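Local coordinates for FAD dependent oxidoreductase domain-containing protein (Deinococcus radiodurans R1, PDB 3C4N) that probably acts as an FAD-dependent oxidoreductase of the ETF-QO/FixC family, and binds ADP in its nucleotide site, at residues R259-S264 / G335-R340. Numbering follows the deposited sequence.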
ATOM      1  N   ARG A 259      -7.138  24.964 -16.094  1.00 32.16           N
ATOM      2  CA  ARG A 259      -5.847  25.627 -15.957  1.00 28.68           C
ATOM      3  C   ARG A 259      -5.687  26.897 -16.790  1.00 27.64           C
ATOM      4  O   ARG A 259      -6.159  26.975 -17.924  1.00 30.22           O
ATOM      5  CB  ARG A 259      -4.712  24.664 -16.304  1.00 23.68           C
ATOM      6  CG  ARG A 259      -3.369  25.352 -16.260  1.00 29.66           C
ATOM      7  CD  ARG A 259      -2.227  24.399 -16.048  1.00 31.89           C
ATOM      8  NE  ARG A 259      -1.022  25.033 -16.488  1.00 46.21           N
ATOM      9  CZ  ARG A 259       0.119  25.354 -15.889  1.00 40.46           C
ATOM     10  NH1 ARG A 259       0.443  25.136 -14.619  1.00 45.21           N
ATOM     11  NH2 ARG A 259       0.972  25.962 -16.684  1.00 38.41           N
ATOM     12  N   LEU A 260      -5.008  27.885 -16.211  1.00 18.28           N
ATOM     13  CA  LEU A 260      -4.759  29.155 -16.873  1.00 20.87           C
ATOM     14  C   LEU A 260      -3.266  29.284 -17.156  1.00 26.91           C
ATOM     15  O   LEU A 260      -2.474  29.565 -16.254  1.00 22.19           O
ATOM     16  CB  LEU A 260      -5.204  30.314 -15.989  1.00 19.19           C
ATOM     17  CG  LEU A 260      -5.077  31.701 -16.626  1.00 16.36           C
ATOM     18  CD1 LEU A 260      -6.188  31.913 -17.651  1.00  9.70           C
ATOM     19  CD2 LEU A 260      -5.156  32.755 -15.539  1.00 16.42           C
ATOM     20  N   ASP A 261      -2.885  29.091 -18.414  1.00 26.02           N
ATOM     21  CA  ASP A 261      -1.486  29.158 -18.790  1.00 25.61           C
ATOM     22  C   ASP A 261      -0.942  30.565 -18.959  1.00 26.24           C
ATOM     23  O   ASP A 261      -0.751  31.034 -20.076  1.00 30.16           O
ATOM     24  CB  ASP A 261      -1.257  28.356 -20.069  1.00 30.47           C
ATOM     25  CG  ASP A 261      -1.492  26.873 -19.871  1.00 29.22           C
ATOM     26  OD1 ASP A 261      -0.745  26.246 -19.097  1.00 30.01           O
ATOM     27  OD2 ASP A 261      -2.429  26.331 -20.483  1.00 38.18           O
ATOM     28  N   LEU A 262      -0.708  31.240 -17.843  1.00 23.78           N
ATOM     29  CA  LEU A 262      -0.147  32.581 -17.867  1.00 27.09           C
ATOM     30  C   LEU A 262       0.968  32.640 -16.828  1.00 30.68           C
ATOM     31  O   LEU A 262       0.854  32.046 -15.754  1.00 28.33           O
ATOM     32  CB  LEU A 262      -1.224  33.623 -17.575  1.00 19.52           C
ATOM     33  CG  LEU A 262      -2.182  33.865 -18.744  1.00 28.43           C
ATOM     34  CD1 LEU A 262      -3.303  34.774 -18.318  1.00 31.34           C
ATOM     35  CD2 LEU A 262      -1.417  34.481 -19.904  1.00 28.55           C
ATOM     36  N   LEU A 263       2.045  33.344 -17.168  1.00 26.73           N
ATOM     37  CA  LEU A 263       3.216  33.477 -16.309  1.00 34.12           C
ATOM     38  C   LEU A 263       2.925  33.434 -14.820  1.00 35.57           C
ATOM     39  O   LEU A 263       2.118  34.206 -14.314  1.00 42.41           O
ATOM     40  CB  LEU A 263       3.967  34.770 -16.623  1.00 35.48           C
ATOM     41  CG  LEU A 263       5.312  34.935 -15.905  1.00 42.40           C
ATOM     42  CD1 LEU A 263       6.226  33.780 -16.296  1.00 40.53           C
ATOM     43  CD2 LEU A 263       5.968  36.273 -16.300  1.00 48.73           C
ATOM     44  N   SER A 264       3.594  32.529 -14.118  1.00 33.68           N
ATOM     45  CA  SER A 264       3.415  32.417 -12.685  1.00 32.96           C
ATOM     46  C   SER A 264       4.746  32.131 -12.014  1.00 32.86           C
ATOM     47  O   SER A 264       5.647  31.554 -12.623  1.00 29.58           O
ATOM     48  CB  SER A 264       2.429  31.305 -12.356  1.00 39.16           C
ATOM     49  OG  SER A 264       2.422  31.053 -10.966  1.00 38.71           O
ATOM     50  N   GLY A 335      -5.041  32.483 -22.346  1.00 23.83           N
ATOM     51  CA  GLY A 335      -4.607  31.657 -21.229  1.00 26.92           C
ATOM     52  C   GLY A 335      -5.441  30.465 -20.794  1.00 27.42           C
ATOM     53  O   GLY A 335      -4.918  29.357 -20.686  1.00 25.49           O
ATOM     54  N   LEU A 336      -6.730  30.699 -20.539  1.00 31.74           N
ATOM     55  CA  LEU A 336      -7.660  29.663 -20.081  1.00 30.65           C
ATOM     56  C   LEU A 336      -7.892  28.507 -21.023  1.00 26.56           C
ATOM     57  O   LEU A 336      -8.199  28.700 -22.203  1.00 24.83           O
ATOM     58  CB  LEU A 336      -9.028  30.264 -19.749  1.00 25.26           C
ATOM     59  CG  LEU A 336      -9.466  30.322 -18.286  1.00 38.20           C
ATOM     60  CD1 LEU A 336     -10.898  30.870 -18.223  1.00 45.90           C
ATOM     61  CD2 LEU A 336      -9.399  28.952 -17.642  1.00 29.53           C
ATOM     62  N   GLU A 337      -7.749  27.305 -20.474  1.00 23.64           N
ATOM     63  CA  GLU A 337      -7.974  26.073 -21.211  1.00 23.61           C
ATOM     64  C   GLU A 337      -9.435  25.692 -20.976  1.00 25.80           C
ATOM     65  O   GLU A 337      -9.786  25.204 -19.901  1.00 30.73           O
ATOM     66  CB  GLU A 337      -7.078  24.944 -20.689  1.00 20.67           C
ATOM     67  CG  GLU A 337      -5.602  25.291 -20.498  1.00 30.25           C
ATOM     68  CD  GLU A 337      -4.694  24.061 -20.589  1.00 30.55           C
ATOM     69  OE1 GLU A 337      -5.052  22.999 -20.033  1.00 35.55           O
ATOM     70  OE2 GLU A 337      -3.620  24.153 -21.220  1.00 23.51           O
ATOM     71  N   LEU A 338     -10.279  25.920 -21.976  1.00 27.47           N
ATOM     72  CA  LEU A 338     -11.708  25.615 -21.888  1.00 26.31           C
ATOM     73  C   LEU A 338     -12.075  24.187 -22.289  1.00 28.01           C
ATOM     74  O   LEU A 338     -13.104  23.662 -21.858  1.00 30.57           O
ATOM     75  CB  LEU A 338     -12.501  26.577 -22.776  1.00 27.20           C
ATOM     76  CG  LEU A 338     -12.844  27.966 -22.245  1.00 28.08           C
ATOM     77  CD1 LEU A 338     -11.676  28.534 -21.476  1.00 34.94           C
ATOM     78  CD2 LEU A 338     -13.244  28.857 -23.401  1.00 24.45           C
ATOM     79  N   GLY A 339     -11.251  23.571 -23.132  1.00 24.74           N
ATOM     80  CA  GLY A 339     -11.532  22.220 -23.591  1.00 33.19           C
ATOM     81  C   GLY A 339     -12.766  22.152 -24.485  1.00 33.29           C
ATOM     82  O   GLY A 339     -13.499  23.132 -24.614  1.00 29.88           O
ATOM     83  N   ARG A 340     -12.991  20.995 -25.103  1.00 39.94           N
ATOM     84  CA  ARG A 340     -14.141  20.789 -25.985  1.00 40.30           C
ATOM     85  C   ARG A 340     -15.342  20.269 -25.199  1.00 32.86           C
ATOM     86  O   ARG A 340     -16.453  20.753 -25.375  1.00 29.20           O
ATOM     87  CB  ARG A 340     -13.797  19.783 -27.082  1.00 47.88           C
ATOM     88  CG  ARG A 340     -12.724  20.236 -28.043  1.00 51.92           C
ATOM     89  CD  ARG A 340     -12.285  19.093 -28.947  1.00 61.10           C
ATOM     90  NE  ARG A 340     -11.611  18.021 -28.207  1.00 71.23           N
ATOM     91  CZ  ARG A 340     -12.219  17.004 -27.597  1.00 73.83           C
ATOM     92  NH1 ARG A 340     -13.543  16.897 -27.624  1.00 73.40           N
ATOM     93  NH2 ARG A 340     -11.495  16.086 -26.966  1.00 70.05           N
TER
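Leu260 and Leu336 form a single antiparallel beta bridge, where the end of strand 251-260 meets the loop between helix 315-324 and strand 347-352, away from the ADP site. Two backbone hydrogen bonds flank the pair. Glu337 N donates to Arg259 O at 3.0 Å, approaching almost in line with the carbonyl (C=O...N 170°). The second, from Asp261 N to Gly335 O at 3.1 Å, is more bent at the acceptor, with the donor well above the carbonyl plane. On one face of the bridge Leu260 reaches across with CD1, which lies 3.7 Å from Leu336 CG and also rests on the peptide between Gly335 and Leu336. Leu260 also packs on Tyr285, and Leu336 on Leu287, both of strand 284-288. The other face is polar. The extended Arg259 chain, its CG anti to the backbone N (chi1 176°), brings the guanidinium side-on to Asp261 in a salt bridge, with Arg259 NE (2.9 Å) and NH2 (3.0 Å) both bonding to Asp261 OD1 in the guanidinium plane. Asp261 is also the centre of an inverse gamma turn, closed by Leu262 N on Leu260 O, as the chain leaves the strand. Asp261 OD2 lies 2.6 Å from Glu337 OE2, the two carboxylate planes being 66° apart. The two acids bring like charges together, and Arg259 probably offsets part of that negative charge.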